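Local coordinates for protein polyketide cyclase / dehydrase and lipid transport (Nitrosospira multiformis, PDB 3P51) that is of unknown function but, as a polyketide cyclase/dehydrase and lipid-transport family member of the Bet v 1-like clan, probably binds a small hydrophobic ligand, at residues A[20-28]-A[43-54]; A[87-96]-A[108-116]. One frame throughout, in Å; residues are numbered along the deposited sequence. Where two conformers were deposited one is given.

In the fold
Contact 1 (20-28 with 43-54) fastens the loop after helix 14-21 to the turns and short strand 51-54 near one margin of the antiparallel sheet, while contact 2 (87-96 with 108-116) pairs two strands nearer its other margin. Their centres lie about 17 Å apart, yet side chains bridge them across the concave side of the sheet: Phe27 CZ of contact 1 packs 3.9 Å from Trp110 CH2 of contact 2, and Ile21 CD1 lies 4.0 Å from Leu95 CD2. Helix 120-139 covers Tyr91, Trp110 and Trp114. In Bet v 1-like proteins the ligand cavity lies between the curved sheet and this long C-terminal helix, so the two contacts probably contribute to its walls.

Contact 1: A[20-28]-A[43-54]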
# COMPACT_ATOMS: atom_id res chain seq x y z
N ARG A 20 23.74 -4.11 -0.62
CA ARG A 20 24.57 -3.16 0.11
C ARG A 20 23.84 -2.52 1.31
O ARG A 20 24.45 -2.31 2.36
CB ARG A 20 25.07 -2.08 -0.85
CG ARG A 20 26.02 -1.06 -0.22
CD ARG A 20 27.38 -1.67 0.08
NE ARG A 20 28.39 -0.66 0.38
CZ ARG A 20 28.95 -0.46 1.58
NH1 ARG A 20 28.61 -1.23 2.61
NH2 ARG A 20 29.87 0.49 1.74
N ILE A 21 22.55 -2.21 1.16
CA ILE A 21 21.83 -1.43 2.19
C ILE A 21 20.88 -2.25 3.06
O ILE A 21 20.28 -1.72 3.97
CB ILE A 21 21.00 -0.31 1.56
CG1 ILE A 21 19.88 -0.89 0.70
CG2 ILE A 21 21.89 0.62 0.75
CD1 ILE A 21 18.69 0.03 0.54
N ARG A 22 20.75 -3.55 2.77
CA ARG A 22 19.65 -4.34 3.32
C ARG A 22 19.78 -4.67 4.81
O ARG A 22 18.85 -5.19 5.42
CB ARG A 22 19.46 -5.64 2.51
CG ARG A 22 20.49 -6.72 2.77
CD ARG A 22 20.23 -7.94 1.86
NE ARG A 22 21.30 -8.93 1.97
CZ ARG A 22 21.20 -10.10 2.61
NH1 ARG A 22 20.06 -10.44 3.20
NH2 ARG A 22 22.24 -10.93 2.63
N ASN A 23 20.93 -4.38 5.40
CA ASN A 23 21.19 -4.75 6.79
C ASN A 23 21.04 -3.56 7.73
O ASN A 23 21.82 -2.63 7.69
CB ASN A 23 22.59 -5.38 6.91
CG ASN A 23 22.82 -6.01 8.28
OD1 ASN A 23 22.50 -5.42 9.30
ND2 ASN A 23 23.37 -7.22 8.29
N PHE A 24 20.01 -3.60 8.57
CA PHE A 24 19.71 -2.50 9.49
C PHE A 24 20.91 -2.16 10.39
O PHE A 24 21.04 -1.03 10.84
CB PHE A 24 18.45 -2.85 10.30
CG PHE A 24 18.01 -1.79 11.28
CD1 PHE A 24 17.29 -0.68 10.84
CD2 PHE A 24 18.24 -1.94 12.64
CE1 PHE A 24 16.85 0.29 11.75
CE2 PHE A 24 17.80 -0.98 13.56
CZ PHE A 24 17.10 0.14 13.11
N HIS A 25 21.79 -3.13 10.63
CA HIS A 25 22.96 -2.86 11.48
C HIS A 25 24.25 -2.56 10.71
O HIS A 25 25.30 -2.35 11.33
CB HIS A 25 23.22 -4.02 12.45
CG HIS A 25 22.17 -4.15 13.52
ND1 HIS A 25 21.68 -5.38 13.92
CD2 HIS A 25 21.55 -3.23 14.28
CE1 HIS A 25 20.78 -5.20 14.87
NE2 HIS A 25 20.68 -3.90 15.11
N ASP A 26 24.19 -2.54 9.38
CA ASP A 26 25.33 -2.12 8.57
C ASP A 26 25.03 -0.82 7.82
O ASP A 26 24.35 -0.82 6.79
CB ASP A 26 25.74 -3.22 7.57
CG ASP A 26 26.94 -2.81 6.72
OD1 ASP A 26 27.56 -1.77 7.00
OD2 ASP A 26 27.28 -3.55 5.77
N PHE A 27 25.55 0.29 8.35
CA PHE A 27 25.35 1.61 7.76
C PHE A 27 26.66 2.13 7.14
O PHE A 27 26.80 3.32 6.90
CB PHE A 27 24.84 2.60 8.82
CG PHE A 27 23.74 3.52 8.34
CD1 PHE A 27 23.65 3.92 7.01
CD2 PHE A 27 22.79 4.01 9.24
CE1 PHE A 27 22.64 4.78 6.58
CE2 PHE A 27 21.77 4.89 8.81
CZ PHE A 27 21.70 5.26 7.48
N SER A 28 27.60 1.22 6.86
CA SER A 28 28.92 1.61 6.36
C SER A 28 28.85 2.29 5.01
O SER A 28 29.83 2.86 4.54
CB SER A 28 29.87 0.40 6.29
OG SER A 28 29.38 -0.60 5.41
N GLY A 43 18.12 -9.22 18.33
CA GLY A 43 17.70 -9.25 16.94
C GLY A 43 18.80 -8.76 16.01
O GLY A 43 19.52 -7.80 16.32
N GLY A 44 18.93 -9.42 14.85
CA GLY A 44 19.94 -9.05 13.88
C GLY A 44 19.48 -7.99 12.90
O GLY A 44 18.45 -7.34 13.11
N GLY A 45 20.24 -7.81 11.82
CA GLY A 45 19.98 -6.76 10.85
C GLY A 45 18.68 -6.84 10.05
O GLY A 45 18.36 -5.90 9.33
N TYR A 46 17.94 -7.94 10.17
CA TYR A 46 16.68 -8.06 9.44
C TYR A 46 15.55 -8.42 10.40
O TYR A 46 14.47 -8.85 9.97
CB TYR A 46 16.78 -9.14 8.35
CG TYR A 46 18.16 -9.29 7.76
CD1 TYR A 46 18.71 -8.28 6.99
CD2 TYR A 46 18.90 -10.45 7.97
CE1 TYR A 46 19.98 -8.42 6.43
CE2 TYR A 46 20.17 -10.59 7.43
CZ TYR A 46 20.71 -9.57 6.66
OH TYR A 46 21.97 -9.69 6.12
N SER A 47 15.81 -8.25 11.69
CA SER A 47 14.86 -8.65 12.72
C SER A 47 14.04 -7.46 13.21
O SER A 47 14.56 -6.56 13.85
CB SER A 47 15.60 -9.28 13.90
OG SER A 47 14.70 -9.61 14.95
N VAL A 48 12.75 -7.46 12.91
CA VAL A 48 11.90 -6.36 13.36
C VAL A 48 11.92 -6.30 14.89
O VAL A 48 11.69 -7.31 15.57
CB VAL A 48 10.48 -6.51 12.81
CG1 VAL A 48 9.56 -5.44 13.38
CG2 VAL A 48 10.52 -6.42 11.29
N GLY A 49 12.22 -5.12 15.42
CA GLY A 49 12.42 -4.94 16.84
C GLY A 49 13.87 -4.59 17.13
O GLY A 49 14.19 -4.09 18.21
N ALA A 50 14.75 -4.87 16.17
CA ALA A 50 16.17 -4.58 16.34
C ALA A 50 16.33 -3.09 16.52
O ALA A 50 15.50 -2.33 16.03
CB ALA A 50 16.95 -5.04 15.11
N ARG A 51 17.40 -2.67 17.20
CA ARG A 51 17.64 -1.25 17.40
C ARG A 51 19.08 -0.89 17.10
O ARG A 51 19.95 -1.75 17.03
CB ARG A 51 17.29 -0.84 18.83
CG ARG A 51 15.96 -1.41 19.32
CD ARG A 51 15.67 -0.98 20.74
NE ARG A 51 15.11 0.37 20.76
CZ ARG A 51 14.83 1.05 21.87
NH1 ARG A 51 15.07 0.51 23.06
NH2 ARG A 51 14.30 2.26 21.77
N ARG A 52 19.33 0.39 16.90
CA ARG A 52 20.69 0.83 16.64
C ARG A 52 20.86 2.22 17.19
O ARG A 52 19.90 2.98 17.28
CB ARG A 52 20.98 0.82 15.14
CG ARG A 52 20.06 1.70 14.31
CD ARG A 52 20.28 1.51 12.80
NE ARG A 52 19.52 2.49 12.03
CZ ARG A 52 19.38 2.47 10.71
NH1 ARG A 52 19.95 1.50 9.99
NH2 ARG A 52 18.67 3.40 10.10
N LEU A 53 22.10 2.54 17.54
CA LEU A 53 22.49 3.89 17.91
C LEU A 53 23.52 4.41 16.90
O LEU A 53 24.57 3.79 16.72
CB LEU A 53 23.08 3.90 19.32
CG LEU A 53 23.43 5.28 19.85
CD1 LEU A 53 22.14 6.01 20.25
CD2 LEU A 53 24.36 5.17 21.04
N LEU A 54 23.22 5.53 16.24
CA LEU A 54 24.13 6.12 15.26
C LEU A 54 24.76 7.41 15.79
O LEU A 54 24.08 8.26 16.36
CB LEU A 54 23.39 6.43 13.97
CG LEU A 54 22.35 5.40 13.51
CD1 LEU A 54 21.51 5.99 12.39
CD2 LEU A 54 23.03 4.11 13.07
O HOH W 1 24.18 -8.07 5.09
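Arg52 lays its guanidinium flat on the ring of Phe24, planes 4° apart and centres 4.0 Å apart, in an off-centre cation-pi stack. Its CD sits over the same ring face, 3.6 Å from the centroid, while Phe27 CE2 approaches the guanidinium's opposite face. Arg52 NH1 donates to Phe24 O at 2.9 Å close to the guanidinium plane. NE forms a salt bridge with Asp60, and Tyr74 adds a second cation-pi contact; stack and polar partners probably restrict the group's rotation. Phe24 meets this charge because its CG stands anti to the backbone N (chi1 -179°), directing the ring at the strand. Beside it, the edge of the His25 imidazole reaches strand 51-54, NE2 donating to Arg51 O at 3.0 Å from above the carbonyl plane. In this Bet v 1-like fold the loop following helix 14-21 is joined in this way to the sheet. Further out, Phe24 N donates to a lone pair of Gly45 O at 2.9 Å. An Asx turn shapes that corner: Asn23 OD1 takes the N-H of His25 at 2.7 Å and rests against Gly45 CA, where a side chain would collide with it. Tyr46 sets its OH over one face of the Arg22 guanidinium, ring and guanidinium planes nearly parallel.

Contact 2: A[87-96]-A[108-116]; sequences EIYNYVGNLH and VEWSGSWES
Residues 88-96 and 108-116, parts of strands 88-100 and 105-116, pair as the two arms of an antiparallel beta hairpin, inside the sheet between strands 71-78 and 3-10. Eight backbone hydrogen bonds join them, two each at the pairs Tyr89-Glu115, Val92-Ser113, Asn94-Ser111 and His96-Glu109. The register slips by one residue between Tyr89 and Val92, a beta bulge in which Asn90 takes positive phi and psi. On the side facing helix 120-139, Leu95 lies over one face of the Trp110 indole: Leu95 CB is 3.9 Å from the centroid of the Trp110 five-membered ring, and Leu95 CD1 reaches Trp110 CE3 at 3.7 Å. Trp110 NE1 is bonded to the hydroxyl of Tyr74. Replacing Trp110 with an alanine would probably leave the Tyr74 hydroxyl without this donor and open a gap beside Leu95. In the Bet v 1-like fold this concave side of the sheet wraps round the long C-terminal helix, and Tyr91 OH bonds to Tyr129 on that helix. Tyr91 and Trp114 run side by side, rings 14° from parallel but slid apart, with Tyr91 CE1 3.3 Å from Trp114 CE3. Trp114 CD1 also touches Ile88 CG2 at 3.5 Å. The absence of a side chain at Gly112 matters here, since a CB would run into Tyr91 OH. On the opposite side of the sheet, Glu115 CB sits 3.4 Å from the Tyr89 ring centroid in a CH-pi contact; Tyr89 CG, between backbone N and carbonyl carbon (chi1 61°), swings the ring across to that neighbour. Water molecules bridge the strands along this side, one linking Asn94 O to Ser111 OG, another Asn90 ND2 to Glu115 OE2.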
# COMPACT_ATOMS: atom_id res chain seq x y z
N GLU A 87 11.03 17.41 21.18
CA GLU A 87 10.44 18.31 20.19
C GLU A 87 9.60 17.64 19.08
O GLU A 87 8.75 18.29 18.49
CB GLU A 87 11.49 19.26 19.61
CG GLU A 87 12.73 18.59 19.10
CD GLU A 87 13.98 19.41 19.36
OE1 GLU A 87 13.88 20.66 19.44
OE2 GLU A 87 15.06 18.81 19.49
N ILE A 88 9.83 16.35 18.82
CA ILE A 88 8.98 15.62 17.88
C ILE A 88 8.52 14.28 18.47
O ILE A 88 9.08 13.81 19.46
CB ILE A 88 9.69 15.36 16.54
CG1 ILE A 88 10.84 14.36 16.72
CG2 ILE A 88 10.21 16.66 15.95
CD1 ILE A 88 11.41 13.81 15.38
N TYR A 89 7.51 13.68 17.85
CA TYR A 89 7.10 12.32 18.21
C TYR A 89 6.62 11.54 16.99
O TYR A 89 6.32 12.12 15.94
CB TYR A 89 6.07 12.29 19.35
CG TYR A 89 4.75 12.98 19.08
CD1 TYR A 89 3.63 12.26 18.69
CD2 TYR A 89 4.60 14.36 19.28
CE1 TYR A 89 2.40 12.88 18.47
CE2 TYR A 89 3.38 14.99 19.07
CZ TYR A 89 2.28 14.25 18.67
OH TYR A 89 1.08 14.89 18.45
N ASN A 90 6.56 10.22 17.14
CA ASN A 90 6.13 9.33 16.07
C ASN A 90 6.91 9.54 14.78
O ASN A 90 6.32 9.58 13.70
CB ASN A 90 4.63 9.51 15.78
CG ASN A 90 3.77 9.11 16.96
OD1 ASN A 90 4.23 8.43 17.88
ND2 ASN A 90 2.50 9.53 16.94
N TYR A 91 8.22 9.68 14.88
CA TYR A 91 9.05 9.74 13.68
C TYR A 91 9.14 8.37 13.04
O TYR A 91 9.52 7.40 13.70
CB TYR A 91 10.46 10.24 13.97
CG TYR A 91 11.21 10.50 12.69
CD1 TYR A 91 11.37 11.80 12.21
CD2 TYR A 91 11.70 9.45 11.92
CE1 TYR A 91 12.03 12.03 11.01
CE2 TYR A 91 12.36 9.67 10.72
CZ TYR A 91 12.51 10.97 10.27
OH TYR A 91 13.15 11.21 9.09
N VAL A 92 8.80 8.28 11.76
CA VAL A 92 8.95 7.04 10.99
C VAL A 92 9.76 7.33 9.74
O VAL A 92 9.47 8.27 9.00
CB VAL A 92 7.61 6.45 10.57
CG1 VAL A 92 7.82 5.28 9.56
CG2 VAL A 92 6.80 6.00 11.79
N GLY A 93 10.80 6.53 9.51
CA GLY A 93 11.61 6.64 8.30
C GLY A 93 11.30 5.44 7.44
O GLY A 93 10.99 4.37 7.98
N ASN A 94 11.36 5.60 6.12
CA ASN A 94 10.90 4.57 5.19
C ASN A 94 11.83 4.60 3.99
O ASN A 94 11.78 5.53 3.19
CB ASN A 94 9.45 4.86 4.78
CG ASN A 94 8.84 3.78 3.87
OD1 ASN A 94 9.54 3.03 3.20
ND2 ASN A 94 7.52 3.73 3.84
N LEU A 95 12.72 3.61 3.89
CA LEU A 95 13.71 3.53 2.82
C LEU A 95 13.39 2.38 1.87
O LEU A 95 13.24 1.23 2.30
CB LEU A 95 15.10 3.32 3.41
CG LEU A 95 16.24 2.97 2.46
CD1 LEU A 95 16.47 4.09 1.45
CD2 LEU A 95 17.51 2.70 3.28
N HIS A 96 13.31 2.67 0.58
CA HIS A 96 12.72 1.71 -0.35
C HIS A 96 13.36 1.80 -1.73
O HIS A 96 13.65 2.89 -2.22
CB HIS A 96 11.22 2.00 -0.40
CG HIS A 96 10.47 1.25 -1.46
ND1 HIS A 96 10.50 -0.12 -1.55
CD2 HIS A 96 9.64 1.69 -2.42
CE1 HIS A 96 9.72 -0.50 -2.55
NE2 HIS A 96 9.18 0.58 -3.10
N VAL A 108 15.90 4.99 -5.70
CA VAL A 108 15.92 4.92 -4.24
C VAL A 108 15.09 6.05 -3.65
O VAL A 108 15.34 7.22 -3.93
CB VAL A 108 17.35 5.05 -3.68
CG1 VAL A 108 17.36 4.76 -2.19
CG2 VAL A 108 18.30 4.11 -4.42
N GLU A 109 14.11 5.73 -2.82
CA GLU A 109 13.33 6.77 -2.15
C GLU A 109 13.43 6.65 -0.64
O GLU A 109 13.50 5.55 -0.09
CB GLU A 109 11.86 6.74 -2.59
CG GLU A 109 11.19 5.41 -2.35
CD GLU A 109 9.74 5.38 -2.82
OE1 GLU A 109 9.21 6.46 -3.17
OE2 GLU A 109 9.14 4.28 -2.85
N TRP A 110 13.46 7.79 0.04
CA TRP A 110 13.52 7.82 1.49
C TRP A 110 12.50 8.84 1.98
O TRP A 110 12.58 10.02 1.63
CB TRP A 110 14.92 8.21 1.94
CG TRP A 110 15.34 7.60 3.25
CD1 TRP A 110 14.55 7.34 4.33
CD2 TRP A 110 16.66 7.16 3.60
NE1 TRP A 110 15.30 6.78 5.34
CE2 TRP A 110 16.59 6.66 4.92
CE3 TRP A 110 17.89 7.16 2.94
CZ2 TRP A 110 17.71 6.15 5.58
CZ3 TRP A 110 19.00 6.65 3.59
CH2 TRP A 110 18.90 6.16 4.91
N SER A 111 11.54 8.37 2.77
CA SER A 111 10.50 9.21 3.35
C SER A 111 10.67 9.32 4.86
O SER A 111 11.13 8.38 5.52
CB SER A 111 9.11 8.63 3.07
OG SER A 111 8.97 8.18 1.73
N GLY A 112 10.27 10.46 5.40
CA GLY A 112 10.27 10.65 6.84
C GLY A 112 9.01 11.38 7.21
O GLY A 112 8.57 12.28 6.48
N SER A 113 8.40 11.01 8.32
CA SER A 113 7.25 11.75 8.79
C SER A 113 7.21 11.71 10.30
O SER A 113 7.65 10.74 10.93
CB SER A 113 5.96 11.20 8.17
OG SER A 113 5.75 9.85 8.56
N TRP A 114 6.67 12.78 10.89
CA TRP A 114 6.62 12.90 12.33
C TRP A 114 5.56 13.90 12.73
O TRP A 114 4.99 14.58 11.88
CB TRP A 114 7.99 13.30 12.88
CG TRP A 114 8.49 14.63 12.41
CD1 TRP A 114 8.40 15.82 13.07
CD2 TRP A 114 9.18 14.90 11.18
NE1 TRP A 114 8.99 16.82 12.33
CE2 TRP A 114 9.48 16.28 11.17
CE3 TRP A 114 9.59 14.12 10.11
CZ2 TRP A 114 10.16 16.89 10.11
CZ3 TRP A 114 10.26 14.72 9.05
CH2 TRP A 114 10.54 16.09 9.06
N GLU A 115 5.29 13.98 14.03
CA GLU A 115 4.39 14.97 14.59
C GLU A 115 5.23 15.98 15.37
O GLU A 115 6.23 15.62 16.00
CB GLU A 115 3.37 14.33 15.54
CG GLU A 115 2.57 13.18 14.90
CD GLU A 115 1.49 13.68 13.94
OE1 GLU A 115 1.06 14.85 14.08
OE2 GLU A 115 1.05 12.91 13.07
N SER A 116 4.80 17.23 15.33
CA SER A 116 5.56 18.30 15.95
C SER A 116 4.74 19.57 15.98
O SER A 116 3.87 19.78 15.12
CB SER A 116 6.85 18.56 15.17
OG SER A 116 7.57 19.63 15.76
O HOH W 2 7.21 20.45 18.88
O HOH W 3 4.79 9.49 11.46
O HOH W 4 1.12 10.25 14.28
O HOH W 5 7.51 8.13 6.86
O HOH W 6 10.01 5.93 0.95